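Local coordinates for agmatinase (Deinococcus radiodurans, PDB 1WOG), which probably hydrolyses agmatine to putrescine and urea, as agmatinases of the arginase family do, using two manganese ions per subunit, at residues 111-116 / 299-304; 121-126 / 271-276; 140-145 / 226-231; 144-149 / 176-181. All coordinates share one frame; numbering follows the deposited sequence.

Contact 1: residues 111-116 / 299-304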
loop_
_atom_site.group_PDB
_atom_site.type_symbol
_atom_site.label_atom_id
_atom_site.label_comp_id
_atom_site.label_asym_id
_atom_site.label_seq_id
_atom_site.Cartn_x
_atom_site.Cartn_y
_atom_site.Cartn_z
ATOM N N CYS A 111 -39.508 0.124 -7.477
ATOM C CA CYS A 111 -39.167 -0.702 -6.323
ATOM C C CYS A 111 -39.824 -0.160 -5.065
ATOM O O CYS A 111 -40.415 0.915 -5.084
ATOM C CB CYS A 111 -37.647 -0.756 -6.131
ATOM S SG CYS A 111 -36.897 0.778 -5.517
ATOM N N ARG A 112 -39.739 -0.918 -3.976
ATOM C CA ARG A 112 -40.320 -0.482 -2.715
ATOM C C ARG A 112 -39.284 0.349 -1.963
ATOM O O ARG A 112 -39.571 1.459 -1.519
ATOM C CB ARG A 112 -40.759 -1.695 -1.885
ATOM C CG ARG A 112 -41.245 -1.350 -0.482
ATOM C CD ARG A 112 -42.334 -2.311 0.008
ATOM N NE ARG A 112 -42.031 -3.711 -0.278
ATOM C CZ ARG A 112 -42.723 -4.739 0.205
ATOM N NH1 ARG A 112 -43.761 -4.528 1.001
ATOM N NH2 ARG A 112 -42.379 -5.981 -0.113
ATOM N N VAL A 113 -38.073 -0.184 -1.841
ATOM C CA VAL A 113 -37.003 0.531 -1.153
ATOM C C VAL A 113 -35.775 0.692 -2.047
ATOM O O VAL A 113 -35.107 -0.284 -2.387
ATOM C CB VAL A 113 -36.563 -0.194 0.144
ATOM C CG1 VAL A 113 -35.497 0.637 0.862
ATOM C CG2 VAL A 113 -37.763 -0.410 1.065
ATOM N N PRO A 114 -35.475 1.932 -2.463
ATOM C CA PRO A 114 -34.301 2.139 -3.315
ATOM C C PRO A 114 -33.052 2.326 -2.449
ATOM O O PRO A 114 -33.119 2.926 -1.373
ATOM C CB PRO A 114 -34.665 3.401 -4.086
ATOM C CG PRO A 114 -35.431 4.183 -3.057
ATOM C CD PRO A 114 -36.328 3.134 -2.439
ATOM N N VAL A 115 -31.924 1.799 -2.917
ATOM C CA VAL A 115 -30.659 1.914 -2.202
ATOM C C VAL A 115 -29.674 2.659 -3.090
ATOM O O VAL A 115 -29.332 2.190 -4.174
ATOM C CB VAL A 115 -30.084 0.529 -1.861
ATOM C CG1 VAL A 115 -28.683 0.669 -1.295
ATOM C CG2 VAL A 115 -30.994 -0.162 -0.856
ATOM N N PHE A 116 -29.229 3.822 -2.622
ATOM C CA PHE A 116 -28.306 4.659 -3.385
ATOM C C PHE A 116 -26.891 4.581 -2.835
ATOM O O PHE A 116 -26.659 4.836 -1.656
ATOM C CB PHE A 116 -28.785 6.115 -3.359
ATOM C CG PHE A 116 -30.187 6.300 -3.872
ATOM C CD1 PHE A 116 -31.186 6.795 -3.038
ATOM C CD2 PHE A 116 -30.512 5.967 -5.183
ATOM C CE1 PHE A 116 -32.485 6.957 -3.501
ATOM C CE2 PHE A 116 -31.813 6.125 -5.657
ATOM C CZ PHE A 116 -32.799 6.620 -4.814
ATOM N N GLU A 299 -33.700 -5.464 8.578
ATOM C CA GLU A 299 -34.509 -4.803 9.588
ATOM C C GLU A 299 -35.722 -4.123 8.963
ATOM O O GLU A 299 -36.831 -4.219 9.490
ATOM C CB GLU A 299 -33.671 -3.762 10.343
ATOM C CG GLU A 299 -32.476 -4.330 11.119
ATOM C CD GLU A 299 -32.890 -5.250 12.259
ATOM O OE1 GLU A 299 -34.035 -5.132 12.738
ATOM O OE2 GLU A 299 -32.066 -6.083 12.687
ATOM N N VAL A 300 -35.520 -3.433 7.843
ATOM C CA VAL A 300 -36.626 -2.747 7.180
ATOM C C VAL A 300 -37.743 -3.716 6.805
ATOM O O VAL A 300 -38.903 -3.501 7.153
ATOM C CB VAL A 300 -36.161 -2.009 5.893
ATOM C CG1 VAL A 300 -37.372 -1.529 5.090
ATOM C CG2 VAL A 300 -35.300 -0.811 6.264
ATOM N N PHE A 301 -37.395 -4.795 6.112
ATOM C CA PHE A 301 -38.412 -5.746 5.697
ATOM C C PHE A 301 -38.982 -6.612 6.814
ATOM O O PHE A 301 -39.991 -7.288 6.621
ATOM C CB PHE A 301 -37.891 -6.595 4.536
ATOM C CG PHE A 301 -37.875 -5.856 3.234
ATOM C CD1 PHE A 301 -36.876 -4.926 2.960
ATOM C CD2 PHE A 301 -38.918 -6.005 2.324
ATOM C CE1 PHE A 301 -36.921 -4.154 1.805
ATOM C CE2 PHE A 301 -38.972 -5.238 1.166
ATOM C CZ PHE A 301 -37.971 -4.306 0.905
ATOM N N ASP A 302 -38.359 -6.569 7.986
ATOM C CA ASP A 302 -38.848 -7.335 9.127
ATOM C C ASP A 302 -39.971 -6.585 9.842
ATOM O O ASP A 302 -40.769 -7.186 10.561
ATOM C CB ASP A 302 -37.722 -7.604 10.122
ATOM C CG ASP A 302 -37.399 -9.077 10.249
ATOM O OD1 ASP A 302 -36.610 -9.433 11.146
ATOM O OD2 ASP A 302 -37.929 -9.878 9.451
ATOM N N HIS A 303 -40.033 -5.270 9.652
ATOM C CA HIS A 303 -41.071 -4.483 10.308
ATOM C C HIS A 303 -41.893 -3.649 9.340
ATOM O O HIS A 303 -42.523 -2.669 9.736
ATOM C CB HIS A 303 -40.454 -3.575 11.376
ATOM C CG HIS A 303 -39.705 -4.321 12.437
ATOM N ND1 HIS A 303 -38.460 -4.870 12.222
ATOM C CD2 HIS A 303 -40.039 -4.632 13.711
ATOM C CE1 HIS A 303 -38.058 -5.489 13.318
ATOM N NE2 HIS A 303 -38.998 -5.359 14.236
ATOM N N VAL A 304 -41.889 -4.046 8.071
ATOM C CA VAL A 304 -42.646 -3.334 7.047
ATOM C C VAL A 304 -44.144 -3.455 7.301
ATOM O O VAL A 304 -44.631 -4.514 7.694
ATOM C CB VAL A 304 -42.351 -3.897 5.629
ATOM C CG1 VAL A 304 -43.362 -3.357 4.627
ATOM C CG2 VAL A 304 -40.955 -3.508 5.194
#

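Contact 2: residues 121-126 / 271-276. With MN (manganese (II) ion), chain G.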
loop_
_atom_site.group_PDB
_atom_site.type_symbol
_atom_site.label_atom_id
_atom_site.label_comp_id
_atom_site.label_asym_id
_atom_site.label_seq_id
_atom_site.Cartn_x
_atom_site.Cartn_y
_atom_site.Cartn_z
ATOM N N HIS A 121 -21.156 13.064 -0.109
ATOM C CA HIS A 121 -22.468 13.401 0.429
ATOM C C HIS A 121 -23.303 14.392 -0.373
ATOM O O HIS A 121 -24.517 14.497 -0.164
ATOM C CB HIS A 121 -22.335 13.884 1.879
ATOM C CG HIS A 121 -23.433 13.392 2.773
ATOM N ND1 HIS A 121 -23.283 13.257 4.136
ATOM C CD2 HIS A 121 -24.687 12.966 2.487
ATOM C CE1 HIS A 121 -24.397 12.764 4.652
ATOM N NE2 HIS A 121 -25.263 12.577 3.673
ATOM N N SER A 122 -22.677 15.107 -1.302
ATOM C CA SER A 122 -23.432 16.070 -2.091
ATOM C C SER A 122 -24.513 15.380 -2.922
ATOM O O SER A 122 -25.502 16.011 -3.296
ATOM C CB SER A 122 -22.504 16.870 -3.014
ATOM O OG SER A 122 -22.180 16.142 -4.192
ATOM N N VAL A 123 -24.340 14.086 -3.197
ATOM C CA VAL A 123 -25.325 13.357 -3.997
ATOM C C VAL A 123 -26.686 13.207 -3.314
ATOM O O VAL A 123 -27.688 12.939 -3.983
ATOM C CB VAL A 123 -24.821 11.939 -4.390
ATOM C CG1 VAL A 123 -23.449 12.032 -5.057
ATOM C CG2 VAL A 123 -24.779 11.034 -3.169
ATOM N N SER A 124 -26.739 13.376 -1.993
ATOM C CA SER A 124 -28.008 13.240 -1.278
ATOM C C SER A 124 -29.000 14.321 -1.690
ATOM O O SER A 124 -30.207 14.120 -1.605
ATOM C CB SER A 124 -27.790 13.284 0.238
ATOM O OG SER A 124 -27.073 12.142 0.683
ATOM N N TYR A 125 -28.496 15.463 -2.146
ATOM C CA TYR A 125 -29.386 16.535 -2.575
ATOM C C TYR A 125 -30.201 16.121 -3.808
ATOM O O TYR A 125 -31.432 16.080 -3.743
ATOM C CB TYR A 125 -28.589 17.824 -2.838
ATOM C CG TYR A 125 -29.346 18.872 -3.630
ATOM C CD1 TYR A 125 -30.678 19.176 -3.334
ATOM C CD2 TYR A 125 -28.732 19.549 -4.685
ATOM C CE1 TYR A 125 -31.382 20.126 -4.078
ATOM C CE2 TYR A 125 -29.426 20.500 -5.435
ATOM C CZ TYR A 125 -30.750 20.780 -5.127
ATOM O OH TYR A 125 -31.449 21.695 -5.885
ATOM N N PRO A 126 -29.542 15.803 -4.942
ATOM C CA PRO A 126 -30.339 15.407 -6.110
ATOM C C PRO A 126 -31.125 14.114 -5.884
ATOM O O PRO A 126 -32.166 13.886 -6.509
ATOM C CB PRO A 126 -29.300 15.286 -7.224
ATOM C CG PRO A 126 -28.020 14.981 -6.488
ATOM C CD PRO A 126 -28.108 15.872 -5.279
ATOM N N ASP A 271 -29.292 5.962 1.449
ATOM C CA ASP A 271 -28.076 6.183 0.690
ATOM C C ASP A 271 -26.887 5.912 1.599
ATOM O O ASP A 271 -26.979 6.018 2.827
ATOM C CB ASP A 271 -28.007 7.577 0.018
ATOM C CG ASP A 271 -27.880 8.743 0.993
ATOM O OD1 ASP A 271 -27.172 8.646 2.021
ATOM O OD2 ASP A 271 -28.474 9.799 0.683
ATOM N N LEU A 272 -25.792 5.491 0.980
ATOM C CA LEU A 272 -24.556 5.144 1.674
ATOM C C LEU A 272 -23.510 5.977 0.955
ATOM O O LEU A 272 -23.187 5.707 -0.208
ATOM C CB LEU A 272 -24.275 3.652 1.487
ATOM C CG LEU A 272 -23.213 2.950 2.341
ATOM C CD1 LEU A 272 -21.827 3.524 2.086
ATOM C CD2 LEU A 272 -23.608 3.104 3.794
ATOM N N VAL A 273 -22.989 6.985 1.647
ATOM C CA VAL A 273 -22.024 7.903 1.051
ATOM C C VAL A 273 -20.693 8.049 1.782
ATOM O O VAL A 273 -20.521 7.575 2.904
ATOM C CB VAL A 273 -22.640 9.317 0.927
ATOM C CG1 VAL A 273 -23.926 9.262 0.104
ATOM C CG2 VAL A 273 -22.931 9.876 2.314
ATOM N N GLU A 274 -19.765 8.724 1.107
ATOM C CA GLU A 274 -18.418 9.033 1.592
ATOM C C GLU A 274 -17.448 7.867 1.796
ATOM O O GLU A 274 -16.390 8.030 2.403
ATOM C CB GLU A 274 -18.494 9.882 2.872
ATOM C CG GLU A 274 -19.138 11.275 2.697
ATOM C CD GLU A 274 -18.335 12.241 1.818
ATOM O OE1 GLU A 274 -17.194 11.919 1.430
ATOM O OE2 GLU A 274 -18.850 13.345 1.522
ATOM N N LEU A 275 -17.783 6.690 1.285
ATOM C CA LEU A 275 -16.868 5.562 1.411
ATOM C C LEU A 275 -15.745 5.822 0.392
ATOM O O LEU A 275 -16.022 6.198 -0.747
ATOM C CB LEU A 275 -17.590 4.258 1.051
ATOM C CG LEU A 275 -17.107 2.889 1.545
ATOM C CD1 LEU A 275 -17.358 1.875 0.430
ATOM C CD2 LEU A 275 -15.648 2.898 1.933
ATOM N N ALA A 276 -14.494 5.646 0.812
ATOM C CA ALA A 276 -13.330 5.832 -0.055
ATOM C C ALA A 276 -12.485 4.563 0.074
ATOM O O ALA A 276 -11.618 4.470 0.937
ATOM C CB ALA A 276 -12.512 7.059 0.388
HETATM MN MN MN G . -21.838 13.912 5.401
#

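Contact 3: residues 140-145 / 226-231. With MN (manganese (II) ion), chain H; MN (manganese (II) ion), chain G; 16D (hexane-1,6-diamine), chain I.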
loop_
_atom_site.group_PDB
_atom_site.type_symbol
_atom_site.label_atom_id
_atom_site.label_comp_id
_atom_site.label_asym_id
_atom_site.label_seq_id
_atom_site.Cartn_x
_atom_site.Cartn_y
_atom_site.Cartn_z
ATOM N N VAL A 140 -33.083 10.600 8.539
ATOM C CA VAL A 140 -32.308 10.149 9.691
ATOM C C VAL A 140 -30.914 10.012 9.103
ATOM O O VAL A 140 -30.664 9.166 8.250
ATOM C CB VAL A 140 -32.800 8.797 10.232
ATOM C CG1 VAL A 140 -31.794 8.239 11.231
ATOM C CG2 VAL A 140 -34.148 8.988 10.919
ATOM N N GLN A 141 -30.018 10.872 9.556
ATOM C CA GLN A 141 -28.658 10.925 9.040
ATOM C C GLN A 141 -27.579 10.536 10.052
ATOM O O GLN A 141 -27.527 11.091 11.148
ATOM C CB GLN A 141 -28.428 12.358 8.525
ATOM C CG GLN A 141 -26.991 12.835 8.434
ATOM C CD GLN A 141 -26.902 14.343 8.211
ATOM O OE1 GLN A 141 -27.871 15.077 8.443
ATOM N NE2 GLN A 141 -25.737 14.814 7.780
ATOM N N LEU A 142 -26.734 9.571 9.687
ATOM C CA LEU A 142 -25.618 9.165 10.546
ATOM C C LEU A 142 -24.441 9.921 9.945
ATOM O O LEU A 142 -24.164 9.781 8.755
ATOM C CB LEU A 142 -25.372 7.658 10.462
ATOM C CG LEU A 142 -26.509 6.760 10.960
ATOM C CD1 LEU A 142 -26.047 5.321 10.954
ATOM C CD2 LEU A 142 -26.928 7.167 12.361
ATOM N N ASP A 143 -23.734 10.703 10.751
ATOM C CA ASP A 143 -22.656 11.513 10.188
ATOM C C ASP A 143 -21.875 12.165 11.308
ATOM O O ASP A 143 -22.424 12.441 12.372
ATOM C CB ASP A 143 -23.297 12.624 9.332
ATOM C CG ASP A 143 -22.383 13.166 8.241
ATOM O OD1 ASP A 143 -21.167 13.329 8.469
ATOM O OD2 ASP A 143 -22.911 13.454 7.146
ATOM N N ALA A 144 -20.594 12.416 11.067
ATOM C CA ALA A 144 -19.779 13.104 12.045
ATOM C C ALA A 144 -20.014 14.590 11.794
ATOM O O ALA A 144 -19.729 15.417 12.648
ATOM C CB ALA A 144 -18.301 12.771 11.838
ATOM N N HIS A 145 -20.534 14.916 10.612
ATOM C CA HIS A 145 -20.775 16.313 10.227
ATOM C C HIS A 145 -22.257 16.623 9.986
ATOM O O HIS A 145 -23.047 15.728 9.702
ATOM C CB HIS A 145 -19.964 16.647 8.964
ATOM C CG HIS A 145 -18.567 16.098 8.977
ATOM N ND1 HIS A 145 -18.246 14.867 8.446
ATOM C CD2 HIS A 145 -17.412 16.608 9.466
ATOM C CE1 HIS A 145 -16.953 14.642 8.607
ATOM N NE2 HIS A 145 -16.424 15.684 9.222
ATOM N N PHE A 226 -33.066 7.204 4.944
ATOM C CA PHE A 226 -31.808 7.017 5.661
ATOM C C PHE A 226 -30.627 7.531 4.855
ATOM O O PHE A 226 -30.448 7.152 3.695
ATOM C CB PHE A 226 -31.543 5.531 5.934
ATOM C CG PHE A 226 -32.402 4.937 7.010
ATOM C CD1 PHE A 226 -33.047 3.726 6.798
ATOM C CD2 PHE A 226 -32.523 5.555 8.247
ATOM C CE1 PHE A 226 -33.803 3.133 7.807
ATOM C CE2 PHE A 226 -33.277 4.970 9.267
ATOM C CZ PHE A 226 -33.917 3.755 9.043
ATOM N N SER A 227 -29.821 8.385 5.474
ATOM C CA SER A 227 -28.617 8.878 4.819
ATOM C C SER A 227 -27.451 8.485 5.713
ATOM O O SER A 227 -27.256 9.057 6.787
ATOM C CB SER A 227 -28.646 10.396 4.640
ATOM O OG SER A 227 -27.523 10.795 3.876
ATOM N N VAL A 228 -26.683 7.493 5.272
ATOM C CA VAL A 228 -25.546 7.018 6.048
ATOM C C VAL A 228 -24.206 7.469 5.478
ATOM O O VAL A 228 -23.787 7.025 4.406
ATOM C CB VAL A 228 -25.548 5.469 6.142
ATOM C CG1 VAL A 228 -24.392 4.986 7.027
ATOM C CG2 VAL A 228 -26.885 4.990 6.699
ATOM N N ASP A 229 -23.555 8.377 6.196
ATOM C CA ASP A 229 -22.231 8.871 5.827
ATOM C C ASP A 229 -21.313 7.969 6.648
ATOM O O ASP A 229 -21.376 7.981 7.878
ATOM C CB ASP A 229 -22.065 10.328 6.275
ATOM C CG ASP A 229 -20.690 10.887 5.952
ATOM O OD1 ASP A 229 -19.714 10.111 5.934
ATOM O OD2 ASP A 229 -20.585 12.111 5.740
ATOM N N VAL A 230 -20.468 7.185 5.986
ATOM C CA VAL A 230 -19.599 6.268 6.714
ATOM C C VAL A 230 -18.695 6.923 7.757
ATOM O O VAL A 230 -18.259 6.244 8.700
ATOM C CB VAL A 230 -18.714 5.417 5.748
ATOM C CG1 VAL A 230 -19.579 4.786 4.671
ATOM C CG2 VAL A 230 -17.633 6.276 5.116
ATOM N N ASP A 231 -18.404 8.220 7.618
ATOM C CA ASP A 231 -17.536 8.836 8.618
ATOM C C ASP A 231 -18.240 9.049 9.956
ATOM O O ASP A 231 -17.640 9.538 10.920
ATOM C CB ASP A 231 -16.861 10.138 8.110
ATOM C CG ASP A 231 -17.834 11.276 7.835
ATOM O OD1 ASP A 231 -18.857 11.410 8.532
ATOM O OD2 ASP A 231 -17.532 12.070 6.918
HETATM MN MN MN H . -19.322 13.312 7.271
HETATM MN MN MN G . -21.838 13.912 5.401
HETATM N N1 16D I . -21.196 20.322 7.620
HETATM C C1 16D I . -19.882 20.843 7.110
HETATM C C2 16D I . -18.898 19.681 6.844
HETATM C C3 16D I . -19.553 18.534 6.140
HETATM C C4 16D I . -18.632 17.697 5.345
HETATM C C5 16D I . -19.435 16.651 4.725
HETATM C C6 16D I . -19.166 15.357 4.710
HETATM N N2 16D I . -17.913 14.980 4.917
#

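Contact 4: residues 144-149 / 176-181. With MN (manganese (II) ion), chain H; MN (manganese (II) ion), chain G; 16D (hexane-1,6-diamine), chain I.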
loop_
_atom_site.group_PDB
_atom_site.type_symbol
_atom_site.label_atom_id
_atom_site.label_comp_id
_atom_site.label_asym_id
_atom_site.label_seq_id
_atom_site.Cartn_x
_atom_site.Cartn_y
_atom_site.Cartn_z
ATOM N N ALA A 144 -20.594 12.416 11.067
ATOM C CA ALA A 144 -19.779 13.104 12.045
ATOM C C ALA A 144 -20.014 14.590 11.794
ATOM O O ALA A 144 -19.729 15.417 12.648
ATOM C CB ALA A 144 -18.301 12.771 11.838
ATOM N N HIS A 145 -20.534 14.916 10.612
ATOM C CA HIS A 145 -20.775 16.313 10.227
ATOM C C HIS A 145 -22.257 16.623 9.986
ATOM O O HIS A 145 -23.047 15.728 9.702
ATOM C CB HIS A 145 -19.964 16.647 8.964
ATOM C CG HIS A 145 -18.567 16.098 8.977
ATOM N ND1 HIS A 145 -18.246 14.867 8.446
ATOM C CD2 HIS A 145 -17.412 16.608 9.466
ATOM C CE1 HIS A 145 -16.953 14.642 8.607
ATOM N NE2 HIS A 145 -16.424 15.684 9.222
ATOM N N LEU A 146 -22.630 17.900 10.085
ATOM C CA LEU A 146 -24.026 18.295 9.903
ATOM C C LEU A 146 -24.455 18.406 8.439
ATOM O O LEU A 146 -25.560 18.006 8.086
ATOM C CB LEU A 146 -24.294 19.623 10.631
ATOM C CG LEU A 146 -25.758 20.079 10.702
ATOM C CD1 LEU A 146 -26.579 19.066 11.493
ATOM C CD2 LEU A 146 -25.833 21.452 11.360
ATOM N N ASP A 147 -23.580 18.946 7.594
ATOM C CA ASP A 147 -23.876 19.108 6.169
ATOM C C ASP A 147 -25.127 19.945 5.901
ATOM O O ASP A 147 -25.947 19.610 5.035
ATOM C CB ASP A 147 -24.015 17.739 5.489
ATOM C CG ASP A 147 -22.713 16.953 5.486
ATOM O OD1 ASP A 147 -21.655 17.555 5.757
ATOM O OD2 ASP A 147 -22.742 15.739 5.206
ATOM N N PHE A 148 -25.264 21.043 6.637
ATOM C CA PHE A 148 -26.405 21.939 6.470
ATOM C C PHE A 148 -25.905 23.359 6.184
ATOM O O PHE A 148 -26.575 24.347 6.496
ATOM C CB PHE A 148 -27.273 21.939 7.733
ATOM C CG PHE A 148 -28.689 22.382 7.488
ATOM C CD1 PHE A 148 -29.524 21.636 6.666
ATOM C CD2 PHE A 148 -29.177 23.559 8.049
ATOM C CE1 PHE A 148 -30.831 22.056 6.401
ATOM C CE2 PHE A 148 -30.477 23.985 7.789
ATOM C CZ PHE A 148 -31.302 23.234 6.963
ATOM N N THR A 149 -24.726 23.446 5.579
ATOM C CA THR A 149 -24.115 24.731 5.247
ATOM C C THR A 149 -24.686 25.333 3.964
ATOM O O THR A 149 -25.015 24.617 3.020
ATOM C CB THR A 149 -22.584 24.570 5.100
ATOM O OG1 THR A 149 -22.014 24.329 6.391
ATOM C CG2 THR A 149 -21.951 25.820 4.488
ATOM N N ILE A 176 -35.035 16.691 10.018
ATOM C CA ILE A 176 -33.837 15.875 9.891
ATOM C C ILE A 176 -33.311 15.575 11.286
ATOM O O ILE A 176 -33.263 16.452 12.150
ATOM C CB ILE A 176 -32.699 16.581 9.105
ATOM C CG1 ILE A 176 -33.152 16.909 7.681
ATOM C CG2 ILE A 176 -31.465 15.663 9.045
ATOM C CD1 ILE A 176 -32.093 17.646 6.860
ATOM N N THR A 177 -32.939 14.321 11.506
ATOM C CA THR A 177 -32.364 13.900 12.768
ATOM C C THR A 177 -30.953 13.468 12.392
ATOM O O THR A 177 -30.784 12.541 11.601
ATOM C CB THR A 177 -33.110 12.689 13.367
ATOM O OG1 THR A 177 -34.470 13.052 13.631
ATOM C CG2 THR A 177 -32.446 12.244 14.668
ATOM N N THR A 178 -29.948 14.152 12.927
ATOM C CA THR A 178 -28.566 13.808 12.618
ATOM C C THR A 178 -27.887 13.250 13.857
ATOM O O THR A 178 -27.871 13.891 14.909
ATOM C CB THR A 178 -27.801 15.037 12.107
ATOM O OG1 THR A 178 -28.498 15.585 10.979
ATOM C CG2 THR A 178 -26.396 14.645 11.675
ATOM N N VAL A 179 -27.319 12.052 13.728
ATOM C CA VAL A 179 -26.678 11.399 14.865
ATOM C C VAL A 179 -25.212 11.084 14.614
ATOM O O VAL A 179 -24.865 10.558 13.560
ATOM C CB VAL A 179 -27.403 10.068 15.215
ATOM C CG1 VAL A 179 -26.857 9.498 16.517
ATOM C CG2 VAL A 179 -28.898 10.301 15.323
ATOM N N GLY A 180 -24.362 11.406 15.590
ATOM C CA GLY A 180 -22.936 11.128 15.479
ATOM C C GLY A 180 -22.011 12.332 15.408
ATOM O O GLY A 180 -20.791 12.168 15.379
ATOM N N LEU A 181 -22.575 13.538 15.408
ATOM C CA LEU A 181 -21.766 14.756 15.306
ATOM C C LEU A 181 -20.654 14.867 16.340
ATOM O O LEU A 181 -20.852 14.593 17.527
ATOM C CB LEU A 181 -22.657 16.004 15.383
ATOM C CG LEU A 181 -23.731 16.177 14.304
ATOM C CD1 LEU A 181 -24.295 17.587 14.383
ATOM C CD2 LEU A 181 -23.135 15.937 12.923
HETATM MN MN MN H . -19.322 13.312 7.271
HETATM MN MN MN G . -21.838 13.912 5.401
HETATM N N1 16D I . -21.196 20.322 7.620
HETATM C C1 16D I . -19.882 20.843 7.110
HETATM C C2 16D I . -18.898 19.681 6.844
HETATM C C3 16D I . -19.553 18.534 6.140
HETATM C C4 16D I . -18.632 17.697 5.345
HETATM C C5 16D I . -19.435 16.651 4.725
HETATM C C6 16D I . -19.166 15.357 4.710
HETATM N N2 16D I . -17.913 14.980 4.917
#

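Contact 1: residues 111-116 / 299-304
The ring of Phe301 and the guanidinium of Arg112 stand almost at right angles, their planes 87° apart. Arg112 brings its NE to 3.7 Å from Phe301 CE2, and NH2 of the same group lies in the plane of the ring at its edge. Seen from the arginine, Phe301 CD2 lies over one face of the guanidinium. The arginine reaches this place with CG anti to the backbone N (chi1 174°) and a chain bent at chi2 and chi3. Its NH1 comes to 3.8 Å from Val304 CG1, whose side chain approaches from the opposite direction. Val113 also points against Phe301, and its CG2 touches the ring obliquely, 3.9 Å from CZ. The same methyl lies 4.2 Å from Val300 CG1, one residue earlier in the helix. An alanine at Phe301 is likely to open a gap beside Val113 CG2 and strip the guanidinium of the ring packed over its face. Arg112 NH2 also has a salt bridge with Asp30, just before strand 31-36. The contact thus joins the end of helix 284-302 to the lead-in of strand 114-118, with Leu297 of that helix also on Val113 and Val31 of strand 31-36 against Phe301.

Contact 2: residues 121-126 / 271-276
In the dinuclear manganese site of the arginase fold, residues 121-126 follow one strand of the central parallel sheet and pack on the end of its neighbour, strand 266-273. His121 binds a manganese ion through ND1 at 2.0 Å; Asp143, Asp147 and Asp229 complete that ion's protein ligands. Over one face of the His121 ring, Val273 CG2 makes a CH-pi contact, 3.6 Å from the centroid and 13° off the normal, while Val273 CG1 packs on Val123 CG2. Ser124 OG donates to Asp271 OD2 at 2.7 Å, from above the carboxylate plane. Ser227 OG joins Asp271 OD1 to His121 NE2, making the aspartate a more distant support of the metal ligand. With an alanine in place of Asp271, Ser124 OG and Ser227 OG would probably lose their carboxylate partner, and the imidazole would be held less firmly. The backbone is gripped as well: His121 N donates to Glu274 OE2 at 2.8 Å, with an N-H...O angle of 167°, meeting that oxygen from 57° out of its carboxylate plane.

Contact 3: residues 140-145 / 226-231
Backbone hydrogen bonds set the pairing of residues 140-145 with 226-231: Ser227 N donates to Val140 O, Leu142 N to Ser227 O, and Asp229 N to Leu142 O, each at 3.0 Å. The two strands run parallel, their axes 8° apart. Apolar packing occupies one face, where Val140 CB lies 3.8 Å from Phe226 CD2, at the edge of the ring, and Leu142 CD1 meets Val228 CG1; helix 251-264 covers Leu142 and Phe226. On the other face are Gln141 and Ser227. The extended Gln141 chain sends NE2 to Asp143 OD2, met from above the carboxylate plane, while OE1 bonds to Thr178. Metal bonds dominate at and just after the strand ends. Asp143 bridges the ions with its two oxygens, and Asp229 does so through OD2 alone, 2.2 and 2.3 Å from the two metals. Asp231 chelates one ion with both oxygens, and His145 ND1 binds the same ion at 2.2 Å. The His145 ring turns its edge to Asp231 OD2, the planes 77° apart, and has C4 of the bound hexane-1,6-diamine over one face. Backbone N-H groups hold the carboxylates: His145 N to Asp143 OD1 and Asp231 N to Asp229 OD1 close Asx turns, and Ala144 N reaches Asp231 OD1. These residues contribute most ligands of the arginase-family dinuclear manganese centre, which His121 and Asp147 complete.

Contact 4: residues 144-149 / 176-181
Leu146 reaches across to Thr178 and Leu181, its first torsion placing CG anti to the backbone N (chi1 -172°). From CB the chain runs to CG, where it forks; the CD1 branch makes the touch, 4.0 Å from Leu181 CD1, the two leucine side chains crossing at a slant. The same methyl packs 4.0 Å from Thr178 OG1, whose hydrogen bond goes to Gln141 OE1, the leucine and threonine side chains nearly perpendicular. Ile201 of strand 200-203 also packs on Leu146. This joins the metal-binding loop after strand 137-142 of the arginase fold to the neighbouring parallel strand 173-181. At Gly180 and Leu181 the backbones meet directly: Leu181 CA makes a CA-H...O contact with Ala144 O at 3.4 Å, and Ala144 CA sits 3.6 Å from Gly180 O. Gly180 has phi 114°, where a CB would collide with the carbonyl oxygen of Val179. Away from the strand, Asp147 OD2 binds a manganese ion at 2.0 Å. Leu181 also packs on Leu69 of the second subunit.

How the contacts relate
Contacts 2, 3 and 4 are buried and gather at one end of the central parallel sheet, whereas contact 1 is only partly buried and lies away from the metals, its centre about 18 Å from the centres of contacts 2 and 3. Contacts 1 and 2 reach adjacent strands, 114-118 and 266-273, where Phe116 O probably bonds to Leu272 N. Contacts 3 and 4 share Ala144 and His145, and Gln141 links their strands through Thr177 and Thr178. Chemistry follows position: contact 1 is apolar packing with one guanidinium, contact 2 pairs a metal ligand with its polar supports, contact 3 combines strand pairing with metal bonds, and contact 4 meets its strand by van der Waals packing, although its loop also carries two metal ligands.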